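Uncharacterized protein (Parabacteroides distasonis, PDB 4KW2) is of unknown function but folds as a xylose isomerase-like TIM barrel, consistent with a sugar-isomerase or related enzymatic role. Local coordinates at residues 35-40 against 61-66; 42-47 against 88-93; 50-55 against 199-204; 67-72 against 110-115. All blocks are in the same frame, centred on the assembly; numbering follows the deposited sequence.

Interaction 1: 35-40 against 61-66; sequences TLMETL and APFPKE
Met37, present as selenomethionine, carries nearly all of this contact, meeting Ala61, Pro62 and Phe63 of the loop with successive parts of its side chain. The buried part is its terminal methyl against Phe63: bends at chi2 and chi3 (-61° and 102°) fold the chain back so that CE rests 4.1 Å from Phe63 CE2, the two side chains crossing at about a right angle. Glu84 and Asn77 of helix 75-86 border this inner part. The elements joined are the first turn of helix 36-46 and the long loop leading from strand 50-53 to helix 75-86, on the outer layer of a TIM barrel. That first turn is fixed by a capping box: Glu38 N donates to Thr35 OG1 at 3.1 Å, while Thr35 N donates to Glu38 OE1, met from above the carboxylate plane. The other side of the contact faces solvent. Ala61 and Pro62, joined by a cis peptide bond, are exposed, yet the shortest approach between the segments falls here, Met37 CG lying 3.2 Å from Ala61 O, a carbon against a carbonyl oxygen; Pro62 CD comes no nearer than 4.2 Å to Met37 CG.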
loop_
_atom_site.group_PDB
_atom_site.type_symbol
_atom_site.label_atom_id
_atom_site.label_comp_id
_atom_site.label_asym_id
_atom_site.label_seq_id
_atom_site.Cartn_x
_atom_site.Cartn_y
_atom_site.Cartn_z
ATOM N N THR A 35 11.997 15.244 12.850
ATOM C CA THR A 35 11.771 16.677 12.722
ATOM C C THR A 35 12.219 17.121 11.327
ATOM O O THR A 35 12.935 16.390 10.643
ATOM C CB THR A 35 12.560 17.480 13.768
ATOM O OG1 THR A 35 13.968 17.351 13.514
ATOM C CG2 THR A 35 12.230 17.013 15.197
ATOM N N LEU A 36 11.811 18.317 10.908
ATOM C CA LEU A 36 12.249 18.852 9.621
ATOM C C LEU A 36 13.761 19.091 9.589
ATOM O O LEU A 36 14.402 18.818 8.576
ATOM C CB LEU A 36 11.499 20.134 9.264
ATOM C CG LEU A 36 11.896 20.797 7.936
ATOM C CD1 LEU A 36 11.658 19.872 6.758
ATOM C CD2 LEU A 36 11.152 22.105 7.739
HETATM N N MSE A 37 14.334 19.582 10.687
HETATM C CA MSE A 37 15.791 19.806 10.747
HETATM C C MSE A 37 16.538 18.496 10.582
HETATM O O MSE A 37 17.517 18.430 9.836
HETATM C CB MSE A 37 16.248 20.490 12.040
HETATM C CG MSE A 37 15.623 21.869 12.249
HETATM SE SE MSE A 37 16.083 23.141 10.819
HETATM C CE MSE A 37 14.393 23.058 9.815
ATOM N N GLU A 38 16.086 17.442 11.265
ATOM C CA GLU A 38 16.659 16.097 11.074
ATOM C C GLU A 38 16.470 15.586 9.641
ATOM O O GLU A 38 17.343 14.927 9.083
ATOM C CB GLU A 38 16.041 15.103 12.054
ATOM C CG GLU A 38 16.449 15.327 13.502
ATOM C CD GLU A 38 15.591 14.560 14.509
ATOM O OE1 GLU A 38 14.519 14.021 14.141
ATOM O OE2 GLU A 38 15.995 14.506 15.692
ATOM N N THR A 39 15.317 15.889 9.059
ATOM C CA THR A 39 15.032 15.531 7.676
ATOM C C THR A 39 16.033 16.204 6.732
ATOM O O THR A 39 16.529 15.573 5.789
ATOM C CB THR A 39 13.586 15.929 7.295
ATOM O OG1 THR A 39 12.661 15.187 8.096
ATOM C CG2 THR A 39 13.301 15.679 5.819
ATOM N N LEU A 40 16.326 17.477 6.991
ATOM C CA LEU A 40 17.297 18.219 6.180
ATOM C C LEU A 40 18.714 17.681 6.362
ATOM O O LEU A 40 19.497 17.683 5.413
ATOM C CB LEU A 40 17.247 19.721 6.481
ATOM C CG LEU A 40 15.945 20.463 6.123
ATOM C CD1 LEU A 40 16.137 21.967 6.270
ATOM C CD2 LEU A 40 15.461 20.132 4.718
ATOM N N ALA A 61 15.038 21.729 16.830
ATOM C CA ALA A 61 16.021 22.760 17.179
ATOM C C ALA A 61 16.746 23.223 15.914
ATOM O O ALA A 61 17.109 22.396 15.081
ATOM C CB ALA A 61 17.016 22.224 18.195
ATOM N N PRO A 62 16.994 24.538 15.774
ATOM C CA PRO A 62 16.909 25.621 16.756
ATOM C C PRO A 62 15.516 26.144 17.089
ATOM O O PRO A 62 15.387 26.995 17.967
ATOM C CB PRO A 62 17.717 26.738 16.091
ATOM C CG PRO A 62 17.444 26.542 14.640
ATOM C CD PRO A 62 17.373 25.051 14.443
ATOM N N PHE A 63 14.482 25.661 16.406
ATOM C CA PHE A 63 13.121 26.093 16.726
ATOM C C PHE A 63 12.708 25.502 18.053
ATOM O O PHE A 63 13.187 24.431 18.425
ATOM C CB PHE A 63 12.134 25.685 15.637
ATOM C CG PHE A 63 12.418 26.326 14.323
ATOM C CD1 PHE A 63 11.928 27.587 14.042
ATOM C CD2 PHE A 63 13.222 25.693 13.388
ATOM C CE1 PHE A 63 12.201 28.193 12.834
ATOM C CE2 PHE A 63 13.508 26.295 12.183
ATOM C CZ PHE A 63 12.993 27.546 11.906
ATOM N N PRO A 64 11.835 26.202 18.784
ATOM C CA PRO A 64 11.393 25.662 20.062
ATOM C C PRO A 64 10.476 24.462 19.877
ATOM O O PRO A 64 9.890 24.279 18.804
ATOM C CB PRO A 64 10.658 26.834 20.722
ATOM C CG PRO A 64 10.300 27.765 19.619
ATOM C CD PRO A 64 11.264 27.530 18.496
ATOM N N LYS A 65 10.376 23.650 20.920
ATOM C CA LYS A 65 9.582 22.427 20.884
ATOM C C LYS A 65 8.102 22.743 20.645
ATOM O O LYS A 65 7.606 23.779 21.090
ATOM C CB LYS A 65 9.759 21.649 22.192
ATOM C CG LYS A 65 9.345 20.195 22.113
ATOM C CD LYS A 65 9.895 19.417 23.298
ATOM C CE LYS A 65 9.313 18.017 23.356
ATOM N NZ LYS A 65 9.800 17.273 24.550
ATOM N N GLU A 66 7.427 21.842 19.931
ATOM C CA GLU A 66 6.015 21.984 19.526
ATOM C C GLU A 66 5.770 23.031 18.429
ATOM O O GLU A 66 4.627 23.365 18.151
ATOM C CB GLU A 66 5.085 22.278 20.723
ATOM C CG GLU A 66 5.247 21.375 21.941
ATOM C CD GLU A 66 4.989 19.908 21.653
ATOM O OE1 GLU A 66 4.326 19.596 20.641
ATOM O OE2 GLU A 66 5.447 19.060 22.451
#

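Interaction 2: 42-47 against 88-93; sequences KTQQLG and RGIKPI. With SO4 (sulfate ion), chain C; EDO (1,2-ethanediol), chain I.
Gln44 and Arg88 bring the two backbones closest, their CA atoms 6.9 Å apart, where the last turns of helix 36-46 pass the link into strand 91-98. A Schellman motif closes helix 36-46 at Gly47, and another follows helix 75-86 at Gly89, both glycines with positive phi; from the second the chain runs through Ile90 into strand 91-98. Gln44 reaches over with its chain extended beyond CG and crosses that of Arg88 at about a right angle. Its OE1 lies 3.4 Å from Arg88 CG, alongside the aliphatic part, and the amide and guanidinium planes stand 69° apart. No direct hydrogen bond joins the pair; a water accepts from Gln44 NE2 at 3.1 Å and gives a weak bond to Arg88 O. The guanidinium instead forms salt bridges with Asp41 and Glu84, tying the two neighbouring helices together. Were Arg88 an alanine, Asp41 and Glu84 would probably lose the cation they share, and Gln44 the methylene chain it lies across. Deeper in, the contact is purely apolar: Ile90 CD1 touches Thr43 CG2 at 3.8 Å, with Thr43 CG2 anti to its own backbone N, while Thr43 OG1 is turned back to bond Thr39 O. At the far side of the helix Lys42 NZ bonds O3 of a sulfate, probably from the crystallisation liquor, at 3.0 Å. The contact belongs to the outer layer of the beta/alpha barrel, where helix 36-46 packs on the link between helix 75-86 and strand 91-98.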
loop_
_atom_site.group_PDB
_atom_site.type_symbol
_atom_site.label_atom_id
_atom_site.label_comp_id
_atom_site.label_asym_id
_atom_site.label_seq_id
_atom_site.Cartn_x
_atom_site.Cartn_y
_atom_site.Cartn_z
ATOM N N LYS A 42 19.356 14.499 6.905
ATOM C CA LYS A 42 19.303 13.294 6.082
ATOM C C LYS A 42 19.428 13.636 4.607
ATOM O O LYS A 42 20.094 12.930 3.856
ATOM C CB LYS A 42 17.990 12.548 6.309
ATOM C CG LYS A 42 17.876 11.928 7.685
ATOM C CD LYS A 42 18.564 10.584 7.741
ATOM C CE LYS A 42 18.519 10.015 9.149
ATOM N NZ LYS A 42 19.007 8.613 9.149
ATOM N N THR A 43 18.761 14.712 4.199
ATOM C CA THR A 43 18.840 15.219 2.835
ATOM C C THR A 43 20.291 15.567 2.453
ATOM O O THR A 43 20.713 15.324 1.322
ATOM C CB THR A 43 17.893 16.430 2.671
ATOM O OG1 THR A 43 16.574 16.046 3.086
ATOM C CG2 THR A 43 17.836 16.918 1.225
ATOM N N GLN A 44 21.056 16.103 3.405
ATOM C CA GLN A 44 22.488 16.357 3.197
ATOM C C GLN A 44 23.265 15.061 3.003
ATOM O O GLN A 44 24.123 14.974 2.129
ATOM C CB GLN A 44 23.094 17.103 4.381
ATOM C CG GLN A 44 22.678 18.553 4.488
ATOM C CD GLN A 44 23.270 19.219 5.716
ATOM O OE1 GLN A 44 22.786 19.043 6.830
ATOM N NE2 GLN A 44 24.317 19.984 5.512
ATOM N N GLN A 45 22.964 14.058 3.823
ATOM C CA GLN A 45 23.629 12.754 3.714
ATOM C C GLN A 45 23.300 12.064 2.389
ATOM O O GLN A 45 24.126 11.339 1.841
ATOM C CB GLN A 45 23.247 11.858 4.889
ATOM C CG GLN A 45 23.743 12.374 6.233
ATOM C CD GLN A 45 23.014 11.740 7.396
ATOM O OE1 GLN A 45 22.762 10.540 7.400
ATOM N NE2 GLN A 45 22.666 12.545 8.389
ATOM N N LEU A 46 22.095 12.300 1.880
ATOM C CA LEU A 46 21.701 11.790 0.570
ATOM C C LEU A 46 22.386 12.526 -0.578
ATOM O O LEU A 46 22.552 11.967 -1.657
ATOM C CB LEU A 46 20.185 11.888 0.402
ATOM C CG LEU A 46 19.392 10.868 1.222
ATOM C CD1 LEU A 46 17.959 11.325 1.419
ATOM C CD2 LEU A 46 19.439 9.495 0.558
ATOM N N GLY A 47 22.759 13.783 -0.347
ATOM C CA GLY A 47 23.422 14.600 -1.361
ATOM C C GLY A 47 22.443 15.261 -2.315
ATOM O O GLY A 47 22.660 15.252 -3.525
ATOM N N ARG A 88 22.592 24.551 4.967
ATOM C CA ARG A 88 22.735 23.143 4.574
ATOM C C ARG A 88 22.883 22.941 3.067
ATOM O O ARG A 88 23.062 21.810 2.611
ATOM C CB ARG A 88 21.546 22.332 5.074
ATOM C CG ARG A 88 21.482 22.218 6.585
ATOM C CD ARG A 88 20.255 21.432 6.981
ATOM N NE ARG A 88 20.247 21.048 8.383
ATOM C CZ ARG A 88 19.898 21.840 9.393
ATOM N NH1 ARG A 88 19.538 23.102 9.189
ATOM N NH2 ARG A 88 19.909 21.358 10.625
ATOM N N GLY A 89 22.808 24.027 2.301
ATOM C CA GLY A 89 22.913 23.960 0.847
ATOM C C GLY A 89 21.712 23.295 0.204
ATOM O O GLY A 89 21.852 22.609 -0.808
ATOM N N ILE A 90 20.535 23.507 0.793
ATOM C CA ILE A 90 19.278 22.938 0.308
ATOM C C ILE A 90 18.287 24.073 0.072
ATOM O O ILE A 90 18.086 24.892 0.958
ATOM C CB ILE A 90 18.653 21.985 1.348
ATOM C CG1 ILE A 90 19.628 20.856 1.703
ATOM C CG2 ILE A 90 17.343 21.413 0.822
ATOM C CD1 ILE A 90 19.202 20.021 2.891
ATOM N N LYS A 91 17.667 24.115 -1.105
ATOM C CA LYS A 91 16.672 25.150 -1.417
ATOM C C LYS A 91 15.284 24.656 -1.022
ATOM O O LYS A 91 14.926 23.522 -1.346
ATOM C CB LYS A 91 16.666 25.465 -2.914
ATOM C CG LYS A 91 18.000 25.921 -3.481
ATOM C CD LYS A 91 18.236 27.398 -3.227
ATOM C CE LYS A 91 19.353 27.942 -4.105
ATOM N NZ LYS A 91 19.540 29.403 -3.886
ATOM N N PRO A 92 14.491 25.498 -0.328
ATOM C CA PRO A 92 13.120 25.116 0.003
ATOM C C PRO A 92 12.229 25.369 -1.201
ATOM O O PRO A 92 11.347 26.217 -1.155
ATOM C CB PRO A 92 12.778 26.044 1.162
ATOM C CG PRO A 92 13.543 27.286 0.845
ATOM C CD PRO A 92 14.821 26.833 0.200
ATOM N N ILE A 93 12.475 24.616 -2.265
ATOM C CA ILE A 93 11.947 24.915 -3.595
ATOM C C ILE A 93 10.433 24.728 -3.691
ATOM O O ILE A 93 9.765 25.456 -4.426
ATOM C CB ILE A 93 12.657 24.050 -4.669
ATOM C CG1 ILE A 93 12.420 24.590 -6.081
ATOM C CG2 ILE A 93 12.245 22.586 -4.584
ATOM C CD1 ILE A 93 13.365 25.706 -6.446
HETATM S S SO4 C . 20.031 5.368 7.256
HETATM O O1 SO4 C . 20.674 5.093 5.952
HETATM O O2 SO4 C . 21.053 5.877 8.204
HETATM O O3 SO4 C . 18.955 6.385 7.106
HETATM O O4 SO4 C . 19.444 4.102 7.757
HETATM C C1 EDO I . 23.274 20.285 -5.000
HETATM O O1 EDO I . 22.548 20.761 -6.145
HETATM C C2 EDO I . 23.381 18.762 -5.033
HETATM O O2 EDO I . 23.870 18.270 -3.777
HETATM O O HOH W 1 25.594 19.509 2.688
#

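Interaction 3: 50-55 against 199-204; sequences YAEAFF and IKVAHL
Glu52 OE2 lies at the edge of the His203 ring, near its plane, with the carboxylate and imidazole planes 41° apart and the side chains crossing at about a right angle. His203 NE2 donates to Glu52 OE2 at 3.0 Å, with an N-H...O angle of 140°; the oxygen is met on its syn side. A second, weak bond runs from the same nitrogen to Glu52 OE1 at 3.1 Å, so one N-H is shared unevenly by both oxygens. The ring is bordered by Cys175, Asp177 and Ser240. Glu52 spans the gap because its chain is fully extended, CG anti to the backbone N (chi1 173°), while the nearest CA atoms are 10.1 Å apart. Strands 50-53 and 199-204 are not neighbours in the eight-stranded parallel barrel, and this His-carboxylate pair bridges its interior at the centre of the chain, a buried polar cluster consistent with the active-site region of this family. Each carboxylate oxygen has a further partner, Ser240 OG for OE1 and Thr122 OG1 for OE2. With an alanine here in place of Glu52, His203 NE2 would probably lose both acceptor oxygens, and Ser240 and Thr122 their shared partner. Val201 CG1 borders the carboxylate, 4.2 Å from Glu52 OE1.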
loop_
_atom_site.group_PDB
_atom_site.type_symbol
_atom_site.label_atom_id
_atom_site.label_comp_id
_atom_site.label_asym_id
_atom_site.label_seq_id
_atom_site.Cartn_x
_atom_site.Cartn_y
_atom_site.Cartn_z
ATOM N N TYR A 50 17.559 20.193 -2.845
ATOM C CA TYR A 50 16.184 20.701 -2.952
ATOM C C TYR A 50 15.231 19.897 -2.077
ATOM O O TYR A 50 15.473 18.723 -1.804
ATOM C CB TYR A 50 15.704 20.636 -4.402
ATOM C CG TYR A 50 16.540 21.446 -5.365
ATOM C CD1 TYR A 50 16.295 22.801 -5.555
ATOM C CD2 TYR A 50 17.581 20.857 -6.087
ATOM C CE1 TYR A 50 17.062 23.549 -6.430
ATOM C CE2 TYR A 50 18.353 21.602 -6.969
ATOM C CZ TYR A 50 18.085 22.945 -7.135
ATOM O OH TYR A 50 18.833 23.692 -8.005
ATOM N N ALA A 51 14.144 20.527 -1.642
ATOM C CA ALA A 51 13.152 19.842 -0.821
ATOM C C ALA A 51 11.724 20.270 -1.160
ATOM O O ALA A 51 11.473 21.426 -1.481
ATOM C CB ALA A 51 13.441 20.080 0.648
ATOM N N GLU A 52 10.808 19.305 -1.125
ATOM C CA GLU A 52 9.371 19.563 -1.179
ATOM C C GLU A 52 8.813 19.211 0.196
ATOM O O GLU A 52 8.729 18.032 0.555
ATOM C CB GLU A 52 8.695 18.717 -2.259
ATOM C CG GLU A 52 7.170 18.816 -2.257
ATOM C CD GLU A 52 6.513 18.058 -3.398
ATOM O OE1 GLU A 52 7.240 17.571 -4.295
ATOM O OE2 GLU A 52 5.262 17.946 -3.401
ATOM N N ALA A 53 8.441 20.230 0.966
ATOM C CA ALA A 53 8.076 20.020 2.360
ATOM C C ALA A 53 6.564 19.968 2.588
ATOM O O ALA A 53 5.807 20.785 2.057
ATOM C CB ALA A 53 8.715 21.080 3.236
ATOM N N PHE A 54 6.147 18.990 3.386
ATOM C CA PHE A 54 4.767 18.848 3.814
ATOM C C PHE A 54 4.588 19.542 5.165
ATOM O O PHE A 54 5.504 19.552 6.004
ATOM C CB PHE A 54 4.380 17.364 3.922
ATOM C CG PHE A 54 4.919 16.686 5.155
ATOM C CD1 PHE A 54 6.217 16.182 5.180
ATOM C CD2 PHE A 54 4.147 16.581 6.294
ATOM C CE1 PHE A 54 6.723 15.584 6.323
ATOM C CE2 PHE A 54 4.648 15.980 7.439
ATOM C CZ PHE A 54 5.936 15.480 7.451
ATOM N N PHE A 55 3.397 20.091 5.380
ATOM C CA PHE A 55 3.082 20.845 6.589
ATOM C C PHE A 55 2.785 19.943 7.786
ATOM O O PHE A 55 2.424 18.768 7.639
ATOM C CB PHE A 55 1.869 21.747 6.342
ATOM C CG PHE A 55 2.180 23.044 5.639
ATOM C CD1 PHE A 55 3.381 23.253 4.976
ATOM C CD2 PHE A 55 1.229 24.056 5.618
ATOM C CE1 PHE A 55 3.639 24.454 4.336
ATOM C CE2 PHE A 55 1.479 25.253 4.980
ATOM C CZ PHE A 55 2.684 25.450 4.330
ATOM N N ILE A 199 4.645 20.151 -17.510
ATOM C CA ILE A 199 5.016 19.219 -16.442
ATOM C C ILE A 199 6.123 19.851 -15.608
ATOM O O ILE A 199 7.264 19.934 -16.057
ATOM C CB ILE A 199 5.532 17.862 -16.973
ATOM C CG1 ILE A 199 4.545 17.231 -17.964
ATOM C CG2 ILE A 199 5.796 16.913 -15.810
ATOM C CD1 ILE A 199 3.189 16.907 -17.374
ATOM N N LYS A 200 5.786 20.287 -14.397
ATOM C CA LYS A 200 6.739 21.009 -13.554
ATOM C C LYS A 200 7.383 20.139 -12.476
ATOM O O LYS A 200 8.513 20.399 -12.078
ATOM C CB LYS A 200 6.060 22.222 -12.915
ATOM C CG LYS A 200 5.641 23.265 -13.933
ATOM C CD LYS A 200 5.175 24.546 -13.269
ATOM C CE LYS A 200 4.575 25.507 -14.288
ATOM N NZ LYS A 200 5.541 25.900 -15.350
ATOM N N VAL A 201 6.665 19.124 -12.001
ATOM C CA VAL A 201 7.154 18.258 -10.937
ATOM C C VAL A 201 6.823 16.799 -11.248
ATOM O O VAL A 201 5.726 16.488 -11.696
ATOM C CB VAL A 201 6.541 18.647 -9.566
ATOM C CG1 VAL A 201 7.013 17.709 -8.459
ATOM C CG2 VAL A 201 6.886 20.089 -9.221
ATOM N N ALA A 202 7.781 15.911 -11.006
ATOM C CA ALA A 202 7.545 14.479 -11.091
ATOM C C ALA A 202 7.738 13.861 -9.712
ATOM O O ALA A 202 8.818 13.939 -9.142
ATOM C CB ALA A 202 8.496 13.847 -12.091
ATOM N N HIS A 203 6.682 13.253 -9.180
ATOM C CA HIS A 203 6.747 12.529 -7.913
ATOM C C HIS A 203 7.178 11.090 -8.129
ATOM O O HIS A 203 6.474 10.320 -8.770
ATOM C CB HIS A 203 5.380 12.524 -7.229
ATOM C CG HIS A 203 5.093 13.756 -6.440
ATOM N ND1 HIS A 203 3.993 13.867 -5.617
ATOM C CD2 HIS A 203 5.768 14.923 -6.328
ATOM C CE1 HIS A 203 3.997 15.055 -5.041
ATOM N NE2 HIS A 203 5.063 15.715 -5.456
ATOM N N LEU A 204 8.342 10.739 -7.598
ATOM C CA LEU A 204 8.768 9.348 -7.495
ATOM C C LEU A 204 8.427 8.852 -6.108
ATOM O O LEU A 204 9.008 9.314 -5.124
ATOM C CB LEU A 204 10.273 9.217 -7.703
ATOM C CG LEU A 204 10.756 8.866 -9.100
ATOM C CD1 LEU A 204 10.173 9.834 -10.117
ATOM C CD2 LEU A 204 12.276 8.890 -9.112
#

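Interaction 4: 67-72 against 110-115; sequences TYLNYD and FAFAHK
The loop that follows strand 50-53 in the TIM barrel closes here against helix 103-116, with Phe112 as the side chain that Leu69, Asn70 and Tyr71 pack against. CG of Phe112 stands anti to its backbone N (chi1 176°), which carries the ring out from the helix and under the loop. Over one face lies backbone: Tyr71 CA sits 4.0 Å from the ring centroid in a CH-pi contact, 26° off the normal, and Asn70 O lies above the same face, offset toward the rim and 3.6 Å from Phe112 CE1. Leu69 comes from another direction, its CD1 at the ring edge, near the plane, 3.7 Å from Phe112 CZ. At the base of the ring the two beta carbons meet, Tyr71 CB and Phe112 CB being 3.5 Å apart. The contact joins a loop to a helix on the outside of the barrel, and Cys78 of helix 75-86 and Phe95 of strand 91-98 pack on Phe112 as well. The Tyr71 ring turns away along helix 103-116 onto Glu105, Lys108 and Phe109. One of its faces has Asn70 OD1 over the centre, an oxygen that also accepts a weak bond from Tyr71 N. Asn70 ND2 gives its hydrogen bond to Gly219 of the second subunit, so the same loop takes part in the assembly. On the polar margin a water donates to Tyr71 O at 2.6 Å and accepts a weak bond from Lys115 NZ.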
loop_
_atom_site.group_PDB
_atom_site.type_symbol
_atom_site.label_atom_id
_atom_site.label_comp_id
_atom_site.label_asym_id
_atom_site.label_seq_id
_atom_site.Cartn_x
_atom_site.Cartn_y
_atom_site.Cartn_z
ATOM N N THR A 67 6.817 23.552 17.804
ATOM C CA THR A 67 6.622 24.443 16.665
ATOM C C THR A 67 6.653 23.587 15.408
ATOM O O THR A 67 7.625 22.867 15.187
ATOM C CB THR A 67 7.701 25.531 16.588
ATOM O OG1 THR A 67 7.744 26.242 17.825
ATOM C CG2 THR A 67 7.389 26.513 15.464
ATOM N N TYR A 68 5.590 23.662 14.604
ATOM C CA TYR A 68 5.479 22.834 13.402
ATOM C C TYR A 68 5.420 23.676 12.130
ATOM O O TYR A 68 5.168 24.878 12.176
ATOM C CB TYR A 68 4.282 21.863 13.489
ATOM C CG TYR A 68 2.943 22.475 13.860
ATOM C CD1 TYR A 68 2.195 23.190 12.930
ATOM C CD2 TYR A 68 2.409 22.305 15.138
ATOM C CE1 TYR A 68 0.966 23.743 13.270
ATOM C CE2 TYR A 68 1.184 22.855 15.484
ATOM C CZ TYR A 68 0.468 23.570 14.546
ATOM O OH TYR A 68 -0.747 24.108 14.882
ATOM N N LEU A 69 5.673 23.037 10.991
ATOM C CA LEU A 69 5.655 23.735 9.711
ATOM C C LEU A 69 4.214 24.033 9.316
ATOM O O LEU A 69 3.398 23.123 9.165
ATOM C CB LEU A 69 6.327 22.905 8.617
ATOM C CG LEU A 69 6.434 23.551 7.227
ATOM C CD1 LEU A 69 7.203 24.863 7.269
ATOM C CD2 LEU A 69 7.084 22.598 6.242
ATOM N N ASN A 70 3.904 25.313 9.165
ATOM C CA ASN A 70 2.592 25.735 8.720
ATOM C C ASN A 70 2.706 27.187 8.325
ATOM O O ASN A 70 3.691 27.843 8.661
ATOM C CB ASN A 70 1.563 25.551 9.836
ATOM C CG ASN A 70 0.130 25.690 9.352
ATOM O OD1 ASN A 70 -0.162 25.595 8.154
ATOM N ND2 ASN A 70 -0.773 25.920 10.285
ATOM N N TYR A 71 1.702 27.693 7.619
ATOM C CA TYR A 71 1.775 29.036 7.063
ATOM C C TYR A 71 1.627 30.158 8.099
ATOM O O TYR A 71 1.709 31.333 7.749
ATOM C CB TYR A 71 0.785 29.205 5.899
ATOM C CG TYR A 71 -0.673 28.876 6.185
ATOM C CD1 TYR A 71 -1.310 29.334 7.335
ATOM C CD2 TYR A 71 -1.424 28.143 5.271
ATOM C CE1 TYR A 71 -2.640 29.048 7.575
ATOM C CE2 TYR A 71 -2.755 27.853 5.505
ATOM C CZ TYR A 71 -3.355 28.310 6.658
ATOM O OH TYR A 71 -4.681 28.044 6.897
ATOM N N ASP A 72 1.433 29.791 9.364
ATOM C CA ASP A 72 1.284 30.755 10.456
ATOM C C ASP A 72 2.606 31.105 11.160
ATOM O O ASP A 72 2.594 31.807 12.171
ATOM C CB ASP A 72 0.273 30.223 11.489
ATOM C CG ASP A 72 0.750 28.949 12.192
ATOM O OD1 ASP A 72 1.772 28.357 11.785
ATOM O OD2 ASP A 72 0.093 28.529 13.159
ATOM N N PHE A 110 0.087 30.460 -0.214
ATOM C CA PHE A 110 0.895 31.115 -1.248
ATOM C C PHE A 110 1.766 32.237 -0.685
ATOM O O PHE A 110 2.901 32.416 -1.118
ATOM C CB PHE A 110 0.009 31.678 -2.364
ATOM C CG PHE A 110 -0.300 30.687 -3.450
ATOM C CD1 PHE A 110 -1.270 29.712 -3.265
ATOM C CD2 PHE A 110 0.375 30.734 -4.659
ATOM C CE1 PHE A 110 -1.558 28.798 -4.262
ATOM C CE2 PHE A 110 0.093 29.823 -5.663
ATOM C CZ PHE A 110 -0.875 28.854 -5.464
ATOM N N ALA A 111 1.228 33.006 0.260
ATOM C CA ALA A 111 2.004 34.058 0.924
ATOM C C ALA A 111 3.193 33.457 1.665
ATOM O O ALA A 111 4.303 33.977 1.596
ATOM C CB ALA A 111 1.129 34.843 1.893
ATOM N N PHE A 112 2.949 32.357 2.370
ATOM C CA PHE A 112 3.995 31.660 3.114
ATOM C C PHE A 112 5.072 31.090 2.188
ATOM O O PHE A 112 6.259 31.289 2.418
ATOM C CB PHE A 112 3.392 30.536 3.955
ATOM C CG PHE A 112 4.414 29.716 4.680
ATOM C CD1 PHE A 112 5.083 30.236 5.776
ATOM C CD2 PHE A 112 4.714 28.424 4.265
ATOM C CE1 PHE A 112 6.028 29.482 6.452
ATOM C CE2 PHE A 112 5.662 27.668 4.932
ATOM C CZ PHE A 112 6.318 28.198 6.032
ATOM N N ALA A 113 4.648 30.379 1.148
ATOM C CA ALA A 113 5.574 29.854 0.147
ATOM C C ALA A 113 6.497 30.951 -0.379
ATOM O O ALA A 113 7.710 30.761 -0.473
ATOM C CB ALA A 113 4.811 29.214 -1.000
ATOM N N HIS A 114 5.915 32.093 -0.719
ATOM C CA HIS A 114 6.674 33.237 -1.215
ATOM C C HIS A 114 7.635 33.770 -0.156
ATOM O O HIS A 114 8.786 34.075 -0.449
ATOM C CB HIS A 114 5.719 34.348 -1.645
ATOM C CG HIS A 114 6.408 35.600 -2.088
ATOM N ND1 HIS A 114 6.898 35.767 -3.364
ATOM C CD2 HIS A 114 6.691 36.744 -1.422
ATOM C CE1 HIS A 114 7.454 36.960 -3.467
ATOM N NE2 HIS A 114 7.344 37.573 -2.303
ATOM N N LYS A 115 7.154 33.873 1.076
ATOM C CA LYS A 115 7.955 34.394 2.175
ATOM C C LYS A 115 9.181 33.513 2.453
ATOM O O LYS A 115 10.258 34.021 2.748
ATOM C CB LYS A 115 7.086 34.534 3.433
ATOM C CG LYS A 115 7.731 35.321 4.563
ATOM C CD LYS A 115 6.704 36.024 5.447
ATOM C CE LYS A 115 5.735 35.056 6.119
ATOM N NZ LYS A 115 4.407 34.939 5.445
HETATM O O HOH W 2 3.808 32.931 7.979
#

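Interaction 3 lies at the centre of the chain and is wholly buried, a polar network of histidine, carboxylate and hydroxyls within the barrel; the other three belong to its outer parts. Of these, interactions 1 and 4 are mainly apolar, while interaction 2 mixes apolar packing with an arginine held by two carboxylates. Interactions 1 and 2 share helix 36-46 and touch through Leu40 against Arg88 and Ile90. Interactions 2 and 3 meet in the sheet, where strands 50-53 and 91-98 are neighbours and Ala51 N lies 3.1 Å from Lys91 O. Interaction 4, more buried than interaction 1, uses the next part of the same loop and packs against Phe55 beyond strand 50-53. Segments 50-55 and 67-72 both reach the second subunit.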